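Local coordinates for protein ribulose bisphosphate carboxylase (Pyrococcus horikoshii, PDB 2D69) that probably catalyses the magnesium-dependent carboxylation of ribulose 1,5-bisphosphate to two molecules of 3-phosphoglycerate, as a form III Rubisco working in archaeal AMP degradation, at residues A[45-50]-A[70-75]; A[96-101]-A[303-308]; A[373-378]-A[387-392]. All blocks are in the same frame, centred on the assembly; numbering follows the deposited sequence.

How the contacts relate
The three contacts follow one another along the chain, each closing before the next opens, so none nests or crosses. Contact 1 comes first: it closes a short loop of 19 residues and lays the end of helix 39-49 against the start of strand 71-78, inside the N-terminal domain. Contact 2 closes the longest loop, 201 residues, and joins helix 98-105 of the N-terminal domain to helix 295-305 of the alpha/beta barrel. Contact 3, a loop of only eight residues, pairs helix 372-376 with helix 382-398 beside the last barrel strand, 368-370. The centres of contacts 1 and 3 lie about 50 Å apart, on opposite sides of the chain's centre.

Contact 1 of 3, residues A[45-50]-A[70-75]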
loop_
_atom_site.group_PDB
_atom_site.type_symbol
_atom_site.label_atom_id
_atom_site.label_comp_id
_atom_site.label_asym_id
_atom_site.label_seq_id
_atom_site.Cartn_x
_atom_site.Cartn_y
_atom_site.Cartn_z
ATOM N N ARG A 45 -12.502 -44.899 24.280
ATOM C CA ARG A 45 -11.218 -44.296 24.012
ATOM C C ARG A 45 -11.253 -43.426 22.745
ATOM O O ARG A 45 -10.676 -42.320 22.703
ATOM C CB ARG A 45 -10.167 -45.385 23.853
ATOM C CG ARG A 45 -9.759 -45.969 25.213
ATOM C CD ARG A 45 -8.829 -47.153 25.094
ATOM N NE ARG A 45 -8.543 -47.787 26.407
ATOM C CZ ARG A 45 -7.483 -47.508 27.175
ATOM N NH1 ARG A 45 -6.588 -46.589 26.817
ATOM N NH2 ARG A 45 -7.322 -48.137 28.349
ATOM N N ILE A 46 -11.937 -43.907 21.717
ATOM C CA ILE A 46 -12.068 -43.085 20.501
ATOM C C ILE A 46 -12.824 -41.773 20.807
ATOM O O ILE A 46 -12.399 -40.678 20.383
ATOM C CB ILE A 46 -12.745 -43.856 19.367
ATOM C CG1 ILE A 46 -11.922 -45.106 19.049
ATOM C CG2 ILE A 46 -12.794 -42.958 18.095
ATOM C CD1 ILE A 46 -12.700 -46.201 18.286
ATOM N N ALA A 47 -13.934 -41.891 21.538
ATOM C CA ALA A 47 -14.842 -40.740 21.787
ATOM C C ALA A 47 -14.128 -39.703 22.667
ATOM O O ALA A 47 -14.193 -38.464 22.485
ATOM C CB ALA A 47 -16.130 -41.251 22.443
ATOM N N SER A 48 -13.415 -40.255 23.626
ATOM C CA SER A 48 -12.626 -39.499 24.577
ATOM C C SER A 48 -11.496 -38.663 23.934
ATOM O O SER A 48 -11.385 -37.446 24.134
ATOM C CB SER A 48 -11.990 -40.507 25.532
ATOM O OG SER A 48 -11.274 -39.781 26.440
ATOM N N GLU A 49 -10.655 -39.329 23.159
ATOM C CA GLU A 49 -9.481 -38.720 22.615
ATOM C C GLU A 49 -9.893 -37.734 21.491
ATOM O O GLU A 49 -9.192 -36.761 21.229
ATOM C CB GLU A 49 -8.517 -39.799 22.154
ATOM C CG GLU A 49 -7.172 -39.294 21.650
ATOM C CD GLU A 49 -6.277 -38.737 22.753
ATOM O OE1 GLU A 49 -6.512 -39.080 23.959
ATOM O OE2 GLU A 49 -5.354 -37.949 22.395
ATOM N N SER A 50 -11.040 -37.963 20.859
ATOM C CA SER A 50 -11.536 -37.017 19.862
ATOM C C SER A 50 -12.379 -35.898 20.492
ATOM O O SER A 50 -12.908 -35.084 19.798
ATOM C CB SER A 50 -12.316 -37.719 18.748
ATOM O OG SER A 50 -13.305 -38.636 19.203
ATOM N N ALA A 70 -17.967 -36.187 23.500
ATOM C CA ALA A 70 -18.499 -36.999 22.421
ATOM C C ALA A 70 -19.165 -38.220 23.065
ATOM O O ALA A 70 -18.879 -38.559 24.214
ATOM C CB ALA A 70 -17.417 -37.406 21.461
ATOM N N LYS A 71 -20.129 -38.816 22.377
ATOM C CA LYS A 71 -20.847 -39.972 22.921
ATOM C C LYS A 71 -20.941 -41.093 21.902
ATOM O O LYS A 71 -21.418 -40.866 20.787
ATOM C CB LYS A 71 -22.248 -39.561 23.364
ATOM C CG LYS A 71 -22.305 -38.933 24.773
ATOM C CD LYS A 71 -22.434 -39.961 25.935
ATOM C CE LYS A 71 -22.149 -39.328 27.339
ATOM N NZ LYS A 71 -20.974 -38.325 27.281
ATOM N N VAL A 72 -20.525 -42.297 22.284
ATOM C CA VAL A 72 -20.712 -43.479 21.446
ATOM C C VAL A 72 -22.153 -43.914 21.593
ATOM O O VAL A 72 -22.564 -44.283 22.683
ATOM C CB VAL A 72 -19.810 -44.670 21.859
ATOM C CG1 VAL A 72 -20.034 -45.848 20.897
ATOM C CG2 VAL A 72 -18.342 -44.259 21.909
ATOM N N PHE A 73 -22.920 -43.868 20.502
ATOM C CA PHE A 73 -24.337 -44.192 20.545
ATOM C C PHE A 73 -24.744 -45.462 19.771
ATOM O O PHE A 73 -25.886 -45.961 19.919
ATOM C CB PHE A 73 -25.144 -42.981 20.100
ATOM C CG PHE A 73 -25.080 -42.689 18.629
ATOM C CD1 PHE A 73 -25.993 -43.278 17.755
ATOM C CD2 PHE A 73 -24.119 -41.803 18.113
ATOM C CE1 PHE A 73 -25.956 -43.012 16.388
ATOM C CE2 PHE A 73 -24.074 -41.507 16.741
ATOM C CZ PHE A 73 -24.995 -42.106 15.876
ATOM N N TYR A 74 -23.818 -45.960 18.952
ATOM C CA TYR A 74 -23.983 -47.189 18.185
ATOM C C TYR A 74 -22.704 -48.011 18.268
ATOM O O TYR A 74 -21.610 -47.487 18.089
ATOM C CB TYR A 74 -24.265 -46.832 16.733
ATOM C CG TYR A 74 -24.311 -47.988 15.753
ATOM C CD1 TYR A 74 -25.536 -48.394 15.189
ATOM C CD2 TYR A 74 -23.153 -48.631 15.348
ATOM C CE1 TYR A 74 -25.602 -49.420 14.254
ATOM C CE2 TYR A 74 -23.200 -49.657 14.415
ATOM C CZ TYR A 74 -24.433 -50.048 13.870
ATOM O OH TYR A 74 -24.495 -51.071 12.957
ATOM N N LEU A 75 -22.840 -49.299 18.519
ATOM C CA LEU A 75 -21.685 -50.180 18.599
ATOM C C LEU A 75 -22.081 -51.611 18.267
ATOM O O LEU A 75 -22.827 -52.213 19.003
ATOM C CB LEU A 75 -21.072 -50.142 20.003
ATOM C CG LEU A 75 -19.900 -51.113 20.194
ATOM C CD1 LEU A 75 -18.800 -50.741 19.175
ATOM C CD2 LEU A 75 -19.340 -51.103 21.607
#
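The methyl group of A47 meets A70 and V72, the two residues that carry strand 71-78 and the turn before it against the end of helix 39-49. A47 points its CB toward the other segment, and A70 answers with its own CB, the two methyls standing 4.2 Å apart. The A70 methyl comes closer still to the backbone: its CB lies 3.5 Å from A47 O, so it packs against the carbonyl as well as against the side chain. V72 adds one branch. Its CG1 is anti to the backbone N (chi1 -178°), which sets CG2 beside that N and anti to the carbonyl carbon; from there CG2 touches A47 CB at 3.8 Å. A47 CB is thus flanked by the A70 methyl and by one branch of V72.

At the helix end S50 N bonds I46 O; S50 OG is modelled on the opposite face of that carbonyl's plane, at a suspiciously short 2.5 Å from I46 O. S50 OG also bonds Y88 OH, and S51 OG bonds A47 O, which gives that carbonyl a polar partner beside the A70 methyl. I46 turns to strands 26-34, 81-88 and 115-124, so the helix packs on the sheet of the N-terminal domain, with strand 71-78 at one margin. E49, in the last turn, packs on E189 of the second subunit.

With only methyl groups and one carbonyl oxygen meeting, and no polar bond between the segments, the join depends on close van der Waals fit and burial from water; polar bonds lie around it.

Contact 2 of 3, residues A[96-101]-A[303-308]; sequences GSLVQL and RMIGVD
L98, in the first turn of helix 98-105, faces I305, in the last turn of helix 295-305, with their CA atoms 7.9 Å apart. The N-terminal end of one helix stands beside the C-terminal end of the other. S97 is the N-cap of the first: its OG accepts from Q100 N at 3.0 Å. The second stops in a Schellman motif, in which V307 N returns to A302 O and G306 N to R303 O, with G306 taking positive phi (128°) as the C-prime residue.

Between these ends L98 projects toward its neighbours, CG anti to the backbone N (chi1 -177°), and its methyls reach I305 and, loosely, M304. CD2 meets I305 CD1 at 3.9 Å, the two side chains crossing at about a right angle. The touch on M304 is doubtful, because the methyl of M304 is strained in the model.

Here the N-terminal domain of the Rubisco large chain rests on a helix of its alpha/beta barrel. W258, on helix 258-271, touches both L98 and I305, and F123 of strand 115-124 reaches M304. I305 starts off to one side, but its CG1 lies anti to the carbonyl carbon and the extended second torsion (161°) then carries CD1 to L98. On the flank of helix 98-105, V99 packs on T228 of the second subunit.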
loop_
_atom_site.group_PDB
_atom_site.type_symbol
_atom_site.label_atom_id
_atom_site.label_comp_id
_atom_site.label_asym_id
_atom_site.label_seq_id
_atom_site.Cartn_x
_atom_site.Cartn_y
_atom_site.Cartn_z
ATOM N N GLY A 96 -15.964 -23.685 10.244
ATOM C CA GLY A 96 -15.267 -23.327 9.033
ATOM C C GLY A 96 -13.885 -23.973 8.940
ATOM O O GLY A 96 -13.283 -23.916 7.884
ATOM N N SER A 97 -13.334 -24.515 10.026
ATOM C CA SER A 97 -11.991 -25.100 9.955
ATOM C C SER A 97 -12.024 -26.630 9.872
ATOM O O SER A 97 -12.126 -27.314 10.877
ATOM C CB SER A 97 -11.107 -24.650 11.129
ATOM O OG SER A 97 -9.820 -25.278 11.117
ATOM N N LEU A 98 -11.906 -27.180 8.663
ATOM C CA LEU A 98 -11.882 -28.642 8.510
ATOM C C LEU A 98 -10.603 -29.159 9.036
ATOM O O LEU A 98 -10.559 -30.252 9.595
ATOM C CB LEU A 98 -12.042 -29.032 7.075
ATOM C CG LEU A 98 -12.081 -30.571 6.901
ATOM C CD1 LEU A 98 -13.340 -31.034 6.300
ATOM C CD2 LEU A 98 -10.900 -30.976 6.097
ATOM N N VAL A 99 -9.549 -28.345 8.924
ATOM C CA VAL A 99 -8.272 -28.655 9.597
ATOM C C VAL A 99 -8.531 -29.034 11.036
ATOM O O VAL A 99 -8.050 -30.080 11.533
ATOM C CB VAL A 99 -7.262 -27.459 9.501
ATOM C CG1 VAL A 99 -5.988 -27.803 10.126
ATOM C CG2 VAL A 99 -6.995 -27.010 7.997
ATOM N N GLN A 100 -9.264 -28.208 11.749
ATOM C CA GLN A 100 -9.499 -28.497 13.187
ATOM C C GLN A 100 -10.400 -29.709 13.435
ATOM O O GLN A 100 -10.183 -30.488 14.408
ATOM C CB GLN A 100 -10.027 -27.243 13.950
ATOM C CG GLN A 100 -10.054 -27.498 15.538
ATOM C CD GLN A 100 -11.394 -28.013 16.066
ATOM O OE1 GLN A 100 -11.498 -28.468 17.231
ATOM N NE2 GLN A 100 -12.417 -27.934 15.242
ATOM N N LEU A 101 -11.434 -29.873 12.608
ATOM C CA LEU A 101 -12.298 -31.072 12.634
ATOM C C LEU A 101 -11.443 -32.344 12.545
ATOM O O LEU A 101 -11.510 -33.253 13.422
ATOM C CB LEU A 101 -13.323 -31.020 11.488
ATOM C CG LEU A 101 -14.180 -32.310 11.347
ATOM C CD1 LEU A 101 -14.889 -32.598 12.640
ATOM C CD2 LEU A 101 -15.160 -32.194 10.207
ATOM N N ARG A 303 -15.025 -32.182 -1.119
ATOM C CA ARG A 303 -16.227 -31.579 -1.707
ATOM C C ARG A 303 -16.738 -30.396 -0.859
ATOM O O ARG A 303 -17.179 -29.372 -1.383
ATOM C CB ARG A 303 -17.313 -32.638 -1.856
ATOM C CG ARG A 303 -18.609 -32.084 -2.407
ATOM C CD ARG A 303 -19.608 -33.113 -2.866
ATOM N NE ARG A 303 -20.791 -32.435 -3.342
ATOM C CZ ARG A 303 -22.016 -32.938 -3.375
ATOM N NH1 ARG A 303 -22.245 -34.188 -2.961
ATOM N NH2 ARG A 303 -23.026 -32.199 -3.844
ATOM N N MET A 304 -16.666 -30.540 0.468
ATOM C CA MET A 304 -17.213 -29.552 1.364
ATOM C C MET A 304 -16.399 -28.256 1.268
ATOM O O MET A 304 -16.982 -27.166 1.034
ATOM C CB MET A 304 -17.248 -30.173 2.789
ATOM C CG MET A 304 -17.782 -29.318 3.934
ATOM S SD MET A 304 -17.768 -30.217 5.620
ATOM C CE MET A 304 -17.503 -31.682 5.070
ATOM N N ILE A 305 -15.074 -28.377 1.346
ATOM C CA ILE A 305 -14.203 -27.255 1.082
ATOM C C ILE A 305 -14.503 -26.745 -0.306
ATOM O O ILE A 305 -14.811 -25.562 -0.535
ATOM C CB ILE A 305 -12.698 -27.652 1.240
ATOM C CG1 ILE A 305 -12.410 -27.949 2.699
ATOM C CG2 ILE A 305 -11.821 -26.475 0.798
ATOM C CD1 ILE A 305 -11.164 -28.771 2.939
ATOM N N GLY A 306 -14.462 -27.654 -1.270
ATOM C CA GLY A 306 -14.875 -27.282 -2.601
ATOM C C GLY A 306 -13.971 -27.555 -3.767
ATOM O O GLY A 306 -13.754 -26.651 -4.561
ATOM N N VAL A 307 -13.487 -28.791 -3.926
ATOM C CA VAL A 307 -12.835 -29.191 -5.185
ATOM C C VAL A 307 -13.932 -29.392 -6.177
ATOM O O VAL A 307 -15.032 -29.746 -5.786
ATOM C CB VAL A 307 -11.934 -30.482 -5.014
ATOM C CG1 VAL A 307 -10.910 -30.261 -3.945
ATOM C CG2 VAL A 307 -12.746 -31.676 -4.806
ATOM N N ASP A 308 -13.697 -29.098 -7.451
ATOM C CA ASP A 308 -14.743 -29.236 -8.478
ATOM C C ASP A 308 -14.765 -30.592 -9.182
ATOM O O ASP A 308 -15.791 -30.986 -9.819
ATOM C CB ASP A 308 -14.562 -28.149 -9.505
ATOM C CG ASP A 308 -14.714 -26.796 -8.910
ATOM O OD1 ASP A 308 -15.876 -26.334 -8.853
ATOM O OD2 ASP A 308 -13.734 -26.130 -8.493
#

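Contact 3 of 3, residues A[373-378]-A[387-392]. With SO4 (sulfate ion), chain E.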
loop_
_atom_site.group_PDB
_atom_site.type_symbol
_atom_site.label_atom_id
_atom_site.label_comp_id
_atom_site.label_asym_id
_atom_site.label_seq_id
_atom_site.Cartn_x
_atom_site.Cartn_y
_atom_site.Cartn_z
ATOM N N GLY A 373 -2.295 -43.310 -21.569
ATOM C CA GLY A 373 -1.606 -44.285 -22.378
ATOM C C GLY A 373 -2.382 -44.618 -23.627
ATOM O O GLY A 373 -1.785 -44.735 -24.680
ATOM N N GLY A 374 -3.704 -44.774 -23.500
ATOM C CA GLY A 374 -4.579 -45.128 -24.615
ATOM C C GLY A 374 -4.528 -44.083 -25.734
ATOM O O GLY A 374 -4.526 -44.404 -26.922
ATOM N N VAL A 375 -4.416 -42.828 -25.357
ATOM C CA VAL A 375 -4.331 -41.753 -26.326
ATOM C C VAL A 375 -2.914 -41.603 -26.879
ATOM O O VAL A 375 -2.708 -41.592 -28.086
ATOM C CB VAL A 375 -4.859 -40.421 -25.693
ATOM C CG1 VAL A 375 -4.545 -39.240 -26.555
ATOM C CG2 VAL A 375 -6.361 -40.531 -25.484
ATOM N N MET A 376 -1.938 -41.502 -25.994
ATOM C CA MET A 376 -0.518 -41.342 -26.378
ATOM C C MET A 376 -0.007 -42.549 -27.173
ATOM O O MET A 376 0.900 -42.417 -27.981
ATOM C CB MET A 376 0.350 -41.121 -25.127
ATOM C CG MET A 376 0.141 -39.755 -24.454
ATOM S SD MET A 376 0.603 -38.253 -25.429
ATOM C CE MET A 376 2.227 -38.636 -25.996
ATOM N N GLY A 377 -0.639 -43.707 -26.984
ATOM C CA GLY A 377 -0.218 -44.944 -27.607
ATOM C C GLY A 377 -0.836 -45.304 -28.937
ATOM O O GLY A 377 -0.504 -46.341 -29.527
ATOM N N HIS A 378 -1.752 -44.470 -29.430
ATOM C CA HIS A 378 -2.477 -44.824 -30.642
ATOM C C HIS A 378 -1.426 -45.010 -31.721
ATOM O O HIS A 378 -0.487 -44.227 -31.797
ATOM C CB HIS A 378 -3.427 -43.711 -31.019
ATOM C CG HIS A 378 -4.392 -44.097 -32.077
ATOM N ND1 HIS A 378 -4.025 -44.207 -33.397
ATOM C CD2 HIS A 378 -5.697 -44.430 -32.020
ATOM C CE1 HIS A 378 -5.067 -44.570 -34.118
ATOM N NE2 HIS A 378 -6.107 -44.677 -33.315
ATOM N N LYS A 387 -8.924 -38.471 -31.094
ATOM C CA LYS A 387 -10.121 -38.554 -31.898
ATOM C C LYS A 387 -10.809 -39.874 -31.608
ATOM O O LYS A 387 -12.026 -39.913 -31.511
ATOM C CB LYS A 387 -9.851 -38.429 -33.395
ATOM C CG LYS A 387 -11.164 -38.173 -34.209
ATOM C CD LYS A 387 -10.955 -38.155 -35.732
ATOM C CE LYS A 387 -12.262 -38.567 -36.491
ATOM N NZ LYS A 387 -12.028 -39.246 -37.809
ATOM N N ALA A 388 -10.021 -40.926 -31.420
ATOM C CA ALA A 388 -10.578 -42.261 -31.207
ATOM C C ALA A 388 -11.355 -42.287 -29.894
ATOM O O ALA A 388 -12.425 -42.878 -29.794
ATOM C CB ALA A 388 -9.482 -43.304 -31.186
ATOM N N LEU A 389 -10.810 -41.631 -28.892
ATOM C CA LEU A 389 -11.459 -41.560 -27.592
ATOM C C LEU A 389 -12.791 -40.787 -27.705
ATOM O O LEU A 389 -13.835 -41.246 -27.224
ATOM C CB LEU A 389 -10.536 -40.898 -26.593
ATOM C CG LEU A 389 -11.030 -40.912 -25.132
ATOM C CD1 LEU A 389 -11.054 -42.329 -24.541
ATOM C CD2 LEU A 389 -10.183 -39.954 -24.290
ATOM N N ARG A 390 -12.752 -39.633 -28.360
ATOM C CA ARG A 390 -13.969 -38.811 -28.545
ATOM C C ARG A 390 -15.021 -39.572 -29.345
ATOM O O ARG A 390 -16.198 -39.456 -29.067
ATOM C CB ARG A 390 -13.652 -37.479 -29.217
ATOM C CG ARG A 390 -12.982 -36.419 -28.271
ATOM C CD ARG A 390 -13.937 -35.752 -27.230
ATOM N NE ARG A 390 -15.096 -35.152 -27.925
ATOM C CZ ARG A 390 -15.086 -33.976 -28.563
ATOM N NH1 ARG A 390 -14.008 -33.210 -28.583
ATOM N NH2 ARG A 390 -16.199 -33.522 -29.131
ATOM N N ASP A 391 -14.608 -40.367 -30.330
ATOM C CA ASP A 391 -15.568 -41.074 -31.162
ATOM C C ASP A 391 -16.172 -42.225 -30.392
ATOM O O ASP A 391 -17.365 -42.493 -30.517
ATOM C CB ASP A 391 -14.905 -41.610 -32.397
ATOM C CG ASP A 391 -14.621 -40.533 -33.430
ATOM O OD1 ASP A 391 -15.153 -39.389 -33.366
ATOM O OD2 ASP A 391 -13.880 -40.764 -34.369
ATOM N N ALA A 392 -15.373 -42.906 -29.577
ATOM C CA ALA A 392 -15.914 -43.987 -28.776
ATOM C C ALA A 392 -16.933 -43.463 -27.761
ATOM O O ALA A 392 -17.904 -44.139 -27.493
ATOM C CB ALA A 392 -14.806 -44.790 -28.083
HETATM S S SO4 E . -2.956 -44.081 -17.904
HETATM O O1 SO4 E . -1.868 -44.455 -18.794
HETATM O O2 SO4 E . -3.396 -45.220 -17.134
HETATM O O3 SO4 E . -2.423 -43.086 -16.992
HETATM O O4 SO4 E . -4.041 -43.489 -18.665
#
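The imidazole of H378 meets the methyl of A388 obliquely, with CD2 4.0 Å from A388 CB. Its CG is anti to the backbone N (chi1 -169°), which carries the ring out toward helix 382-398. Both ring nitrogens are engaged: NE2 bonds E411 O and ND1 pairs with D380 N, two bonds that fix the rotation of the ring. K414 and S415 of helix 410-422 pack on it as well.

The second join is apolar. V375 CG2 lies 4.0 Å from L389 CD2, and the two side chains cross at about a right angle. Strand 154-157 lies next to both, T157 touching V375 and T155 touching L389.

At the N-terminal end of helix 372-376, G373 N donates to SO4 O1 over 3.0 Å and weakly to SO4 O4. G350 N and Q370 NE2 also hold the sulfate, which probably came from the crystallisation liquor.

This helix follows the last barrel strand, and the sulfate sits among residues predicted to bind substrate. The arrangement resembles the phosphate-binding site of many alpha/beta barrels, at the loops after the last strands and the N terminus of a short extra helix, and is consistent with the sulfate occupying a phosphate position of ribulose bisphosphate.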